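Local coordinates for single-stranded DNA-binding protein DdrB (PDB 4NOE), which binds single-stranded DNA and, as part of the response to DNA damage, probably promotes accurate annealing of complementary strands, at residues 29-32 / 33-37; 59-62 / 63-66. All coordinates share one frame; numbering follows the deposited sequence.

Contact 1. Residues 29-32 / 33-37; sequences LDVQ and RHYGR
The carbonyls of Leu29, Asp30, Val31 and Gln32 each accept an i to i+4 hydrogen bond from the backbone N of Arg33, His34, Tyr35 and Gly36, building two turns of the alpha-helix 28-37; Tyr35 N to Val31 O spans 3.1 Å and is nearly straight at 169°. Arg33 lies back along the preceding turn. Its CG sits anti to its own carbonyl carbon (chi1 -65°) and 3.2 Å from Leu29 O, and the chain then runs extended to NE. The guanidinium slants past Asp30, the two planar groups 48° apart, and the salt bridge from NH1 to Asp30 OD1 is long, 3.6 Å. Its stronger holds lie elsewhere: NE pairs with Asp61 and NH2 donates to the backbone O of Arg143, while Leu29 CB packs against NH1. On the flank that meets strand 17-22, Val31 and Tyr35 lie side by side and pack on Val22 and Val20 respectively, and Trp40 stacks on the Tyr35 ring. His34 CD2 stands 3.5 Å above one face of that ring, whereas Val31 CG1 meets its edge in plane, 3.9 Å from Tyr35 CD2.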
loop_
_atom_site.group_PDB
_atom_site.type_symbol
_atom_site.label_atom_id
_atom_site.label_comp_id
_atom_site.label_asym_id
_atom_site.label_seq_id
_atom_site.Cartn_x
_atom_site.Cartn_y
_atom_site.Cartn_z
ATOM N N LEU E 29 -39.921 -14.374 7.445
ATOM C CA LEU E 29 -39.799 -13.875 6.072
ATOM C C LEU E 29 -40.864 -12.823 5.726
ATOM O O LEU E 29 -40.601 -11.896 4.956
ATOM C CB LEU E 29 -39.819 -15.039 5.069
ATOM C CG LEU E 29 -38.473 -15.523 4.511
ATOM C CD1 LEU E 29 -37.370 -15.499 5.560
ATOM C CD2 LEU E 29 -38.609 -16.918 3.936
ATOM N N ASP E 30 -42.050 -12.944 6.312
ATOM C CA ASP E 30 -43.097 -11.952 6.068
ATOM C C ASP E 30 -42.775 -10.592 6.698
ATOM O O ASP E 30 -43.017 -9.546 6.095
ATOM C CB ASP E 30 -44.459 -12.471 6.533
ATOM C CG ASP E 30 -44.972 -13.608 5.664
ATOM O OD1 ASP E 30 -44.580 -13.671 4.472
ATOM O OD2 ASP E 30 -45.760 -14.436 6.170
ATOM N N VAL E 31 -42.217 -10.610 7.903
ATOM C CA VAL E 31 -41.723 -9.388 8.519
ATOM C C VAL E 31 -40.636 -8.770 7.641
ATOM O O VAL E 31 -40.648 -7.562 7.395
ATOM C CB VAL E 31 -41.198 -9.663 9.938
ATOM C CG1 VAL E 31 -40.530 -8.429 10.519
ATOM C CG2 VAL E 31 -42.356 -10.146 10.826
ATOM N N GLN E 32 -39.716 -9.600 7.146
ATOM C CA GLN E 32 -38.656 -9.103 6.259
ATOM C C GLN E 32 -39.220 -8.459 5.003
ATOM O O GLN E 32 -38.767 -7.388 4.597
ATOM C CB GLN E 32 -37.674 -10.212 5.876
ATOM C CG GLN E 32 -36.471 -10.326 6.797
ATOM C CD GLN E 32 -35.580 -11.486 6.411
ATOM O OE1 GLN E 32 -34.851 -11.424 5.416
ATOM N NE2 GLN E 32 -35.647 -12.560 7.185
ATOM N N ARG E 33 -40.224 -9.097 4.403
ATOM C CA ARG E 33 -40.872 -8.518 3.229
ATOM C C ARG E 33 -41.520 -7.185 3.576
ATOM O O ARG E 33 -41.475 -6.237 2.784
ATOM C CB ARG E 33 -41.946 -9.459 2.672
ATOM C CG ARG E 33 -41.404 -10.759 2.127
ATOM C CD ARG E 33 -42.519 -11.607 1.548
ATOM N NE ARG E 33 -41.979 -12.532 0.561
ATOM C CZ ARG E 33 -41.732 -13.810 0.803
ATOM N NH1 ARG E 33 -42.001 -14.317 1.999
ATOM N NH2 ARG E 33 -41.234 -14.583 -0.155
ATOM N N HIS E 34 -42.132 -7.114 4.756
ATOM C CA HIS E 34 -42.879 -5.916 5.121
ATOM C C HIS E 34 -41.965 -4.699 5.230
ATOM O O HIS E 34 -42.213 -3.681 4.590
ATOM C CB HIS E 34 -43.664 -6.123 6.417
ATOM C CG HIS E 34 -44.267 -4.867 6.965
ATOM N ND1 HIS E 34 -45.528 -4.432 6.618
ATOM C CD2 HIS E 34 -43.778 -3.952 7.836
ATOM C CE1 HIS E 34 -45.794 -3.306 7.256
ATOM N NE2 HIS E 34 -44.750 -2.992 8.002
ATOM N N TYR E 35 -40.909 -4.787 6.033
ATOM C CA TYR E 35 -40.012 -3.640 6.153
ATOM C C TYR E 35 -39.082 -3.531 4.949
ATOM O O TYR E 35 -38.535 -2.454 4.663
ATOM C CB TYR E 35 -39.233 -3.678 7.465
ATOM C CG TYR E 35 -40.130 -3.565 8.682
ATOM C CD1 TYR E 35 -40.604 -2.332 9.112
ATOM C CD2 TYR E 35 -40.503 -4.694 9.393
ATOM C CE1 TYR E 35 -41.419 -2.233 10.230
ATOM C CE2 TYR E 35 -41.315 -4.606 10.500
ATOM C CZ TYR E 35 -41.769 -3.378 10.915
ATOM O OH TYR E 35 -42.579 -3.311 12.024
ATOM N N GLY E 36 -38.911 -4.654 4.253
ATOM C CA GLY E 36 -38.162 -4.685 3.010
ATOM C C GLY E 36 -38.740 -3.752 1.964
ATOM O O GLY E 36 -37.997 -3.033 1.293
ATOM N N ARG E 37 -40.065 -3.748 1.834
ATOM C CA ARG E 37 -40.736 -2.865 0.883
ATOM C C ARG E 37 -40.470 -1.412 1.232
ATOM O O ARG E 37 -40.519 -0.550 0.364
ATOM C CB ARG E 37 -42.245 -3.122 0.891
#

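Contact 2. Residues 59-62 / 63-66; sequences DFDW and SLIG
An Asx turn at Asp61 opens the short 3-10 turn within the buried loop between strands 50-52 and 68-71. Asp61 CG is anti to the backbone N (chi1 -170°), which brings OD1 round to the start of the turn, where Ser63 grips it twice: Ser63 OG donates to Asp61 OD1 at 2.7 Å, and Ser63 N reaches the same oxygen at 3.1 Å. Both donors approach from one face of the carboxylate, well above its plane, so the pair, with the salt bridge of OD2 to Arg33, probably fixes its rotation. Two i to i+3 bonds cross from one segment to the other, Leu64 N to Asp61 O and Ile65 N to Trp62 O, each 3.1 Å long and each meeting its carbonyl from above the plane rather than along a lone pair, and Gly66 N to Ser63 O continues the turn. Leu64 folds back over the first of these, its CB 3.3 Å from Asp61 O and its CD1 4.0 Å from Asp61 CB. With an alanine here instead of Asp61, Ser63 N and OG would probably lose their shared acceptor and the Arg33 guanidinium its main carboxylate partner. Trp62 and Ile65 point the same way from the turn, and Ile65 CD1 touches the edge of the indole 3.8 Å from Trp62 CE3. Phe60 CD2 lies 3.5 Å above one face of the Trp62 ring. These apolar groups pack against the mixed sheet: Trp62 meets Tyr107 edge-to-face, and both Trp62 and Ile65 rest on Leu132 of strand 128-135. Across the turn from them, Ser63 and Leu64 lean on helix 28-37, so the 3-10 segment is wedged between helix and sheet.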
loop_
_atom_site.group_PDB
_atom_site.type_symbol
_atom_site.label_atom_id
_atom_site.label_comp_id
_atom_site.label_asym_id
_atom_site.label_seq_id
_atom_site.Cartn_x
_atom_site.Cartn_y
_atom_site.Cartn_z
ATOM N N ASP E 59 -38.432 -14.898 -10.330
ATOM C CA ASP E 59 -39.524 -14.393 -9.493
ATOM C C ASP E 59 -39.059 -14.159 -8.063
ATOM O O ASP E 59 -39.850 -14.229 -7.111
ATOM C CB ASP E 59 -40.687 -15.384 -9.502
ATOM C CG ASP E 59 -40.297 -16.724 -8.927
ATOM O OD1 ASP E 59 -39.083 -16.997 -8.840
ATOM O OD2 ASP E 59 -41.195 -17.501 -8.555
ATOM N N PHE E 60 -37.771 -13.877 -7.914
ATOM C CA PHE E 60 -37.214 -13.601 -6.601
ATOM C C PHE E 60 -37.920 -12.416 -5.943
ATOM O O PHE E 60 -38.200 -11.408 -6.591
ATOM C CB PHE E 60 -35.718 -13.318 -6.724
ATOM C CG PHE E 60 -35.035 -13.139 -5.415
ATOM C CD1 PHE E 60 -34.745 -14.230 -4.619
ATOM C CD2 PHE E 60 -34.679 -11.872 -4.975
ATOM C CE1 PHE E 60 -34.102 -14.063 -3.402
ATOM C CE2 PHE E 60 -34.053 -11.700 -3.764
ATOM C CZ PHE E 60 -33.764 -12.799 -2.973
ATOM N N ASP E 61 -38.209 -12.532 -4.654
ATOM C CA ASP E 61 -38.815 -11.415 -3.945
ATOM C C ASP E 61 -37.701 -10.532 -3.402
ATOM O O ASP E 61 -37.114 -10.819 -2.354
ATOM C CB ASP E 61 -39.719 -11.914 -2.820
ATOM C CG ASP E 61 -40.562 -10.805 -2.209
ATOM O OD1 ASP E 61 -40.267 -9.606 -2.448
ATOM O OD2 ASP E 61 -41.522 -11.137 -1.476
ATOM N N TRP E 62 -37.416 -9.453 -4.120
ATOM C CA TRP E 62 -36.314 -8.574 -3.751
ATOM C C TRP E 62 -36.567 -7.843 -2.441
ATOM O O TRP E 62 -35.621 -7.372 -1.801
ATOM C CB TRP E 62 -35.996 -7.596 -4.891
ATOM C CG TRP E 62 -35.355 -8.286 -6.089
ATOM C CD1 TRP E 62 -35.986 -8.714 -7.219
ATOM C CD2 TRP E 62 -33.972 -8.650 -6.240
ATOM N NE1 TRP E 62 -35.083 -9.308 -8.070
ATOM C CE2 TRP E 62 -33.840 -9.280 -7.496
ATOM C CE3 TRP E 62 -32.833 -8.492 -5.442
ATOM C CZ2 TRP E 62 -32.608 -9.752 -7.981
ATOM C CZ3 TRP E 62 -31.604 -8.969 -5.917
ATOM C CH2 TRP E 62 -31.505 -9.589 -7.179
ATOM N N SER E 63 -37.830 -7.758 -2.020
ATOM C CA SER E 63 -38.137 -7.093 -0.749
ATOM C C SER E 63 -37.552 -7.865 0.437
ATOM O O SER E 63 -37.356 -7.301 1.522
ATOM C CB SER E 63 -39.652 -6.889 -0.568
ATOM O OG SER E 63 -40.293 -8.106 -0.209
ATOM N N LEU E 64 -37.262 -9.148 0.233
ATOM C CA LEU E 64 -36.604 -9.945 1.272
ATOM C C LEU E 64 -35.286 -9.306 1.698
ATOM O O LEU E 64 -34.940 -9.342 2.882
ATOM C CB LEU E 64 -36.396 -11.397 0.822
ATOM C CG LEU E 64 -37.673 -12.245 0.773
ATOM C CD1 LEU E 64 -37.457 -13.562 0.017
ATOM C CD2 LEU E 64 -38.183 -12.525 2.187
ATOM N N ILE E 65 -34.569 -8.690 0.754
ATOM C CA ILE E 65 -33.311 -8.024 1.123
ATOM C C ILE E 65 -33.399 -6.508 1.028
ATOM O O ILE E 65 -32.371 -5.829 0.876
ATOM C CB ILE E 65 -32.105 -8.515 0.294
ATOM C CG1 ILE E 65 -32.267 -8.152 -1.183
ATOM C CG2 ILE E 65 -31.901 -10.020 0.482
ATOM C CD1 ILE E 65 -31.031 -8.491 -2.050
ATOM N N GLY E 66 -34.624 -5.978 1.112
ATOM C CA GLY E 66 -34.834 -4.532 1.117
ATOM C C GLY E 66 -34.604 -3.868 -0.233
ATOM O O GLY E 66 -34.366 -2.657 -0.313
#

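Contact 1 closes before contact 2 opens along the chain, yet their centres are only about 9 Å apart, because the loop after strand 50-52 returns to the flank of helix 28-37. Arg33 carries the junction: its NE forms a salt bridge with Asp61 OD2, its CA lies 3.5 Å from Ser63 OG, and its CG packs 3.7 Å from Leu64 CD2. Helix 28-37 thereby joins the hairpin of strands 6-11 and 17-22 to the loop 59-66, which leads into the mixed sheet. With nearest atoms about 21 and 12 Å from the bound DNA, both contacts probably serve the framework rather than the DNA-contacting surface, and the helix also packs on Leu14 and Ala16 of a neighbouring subunit.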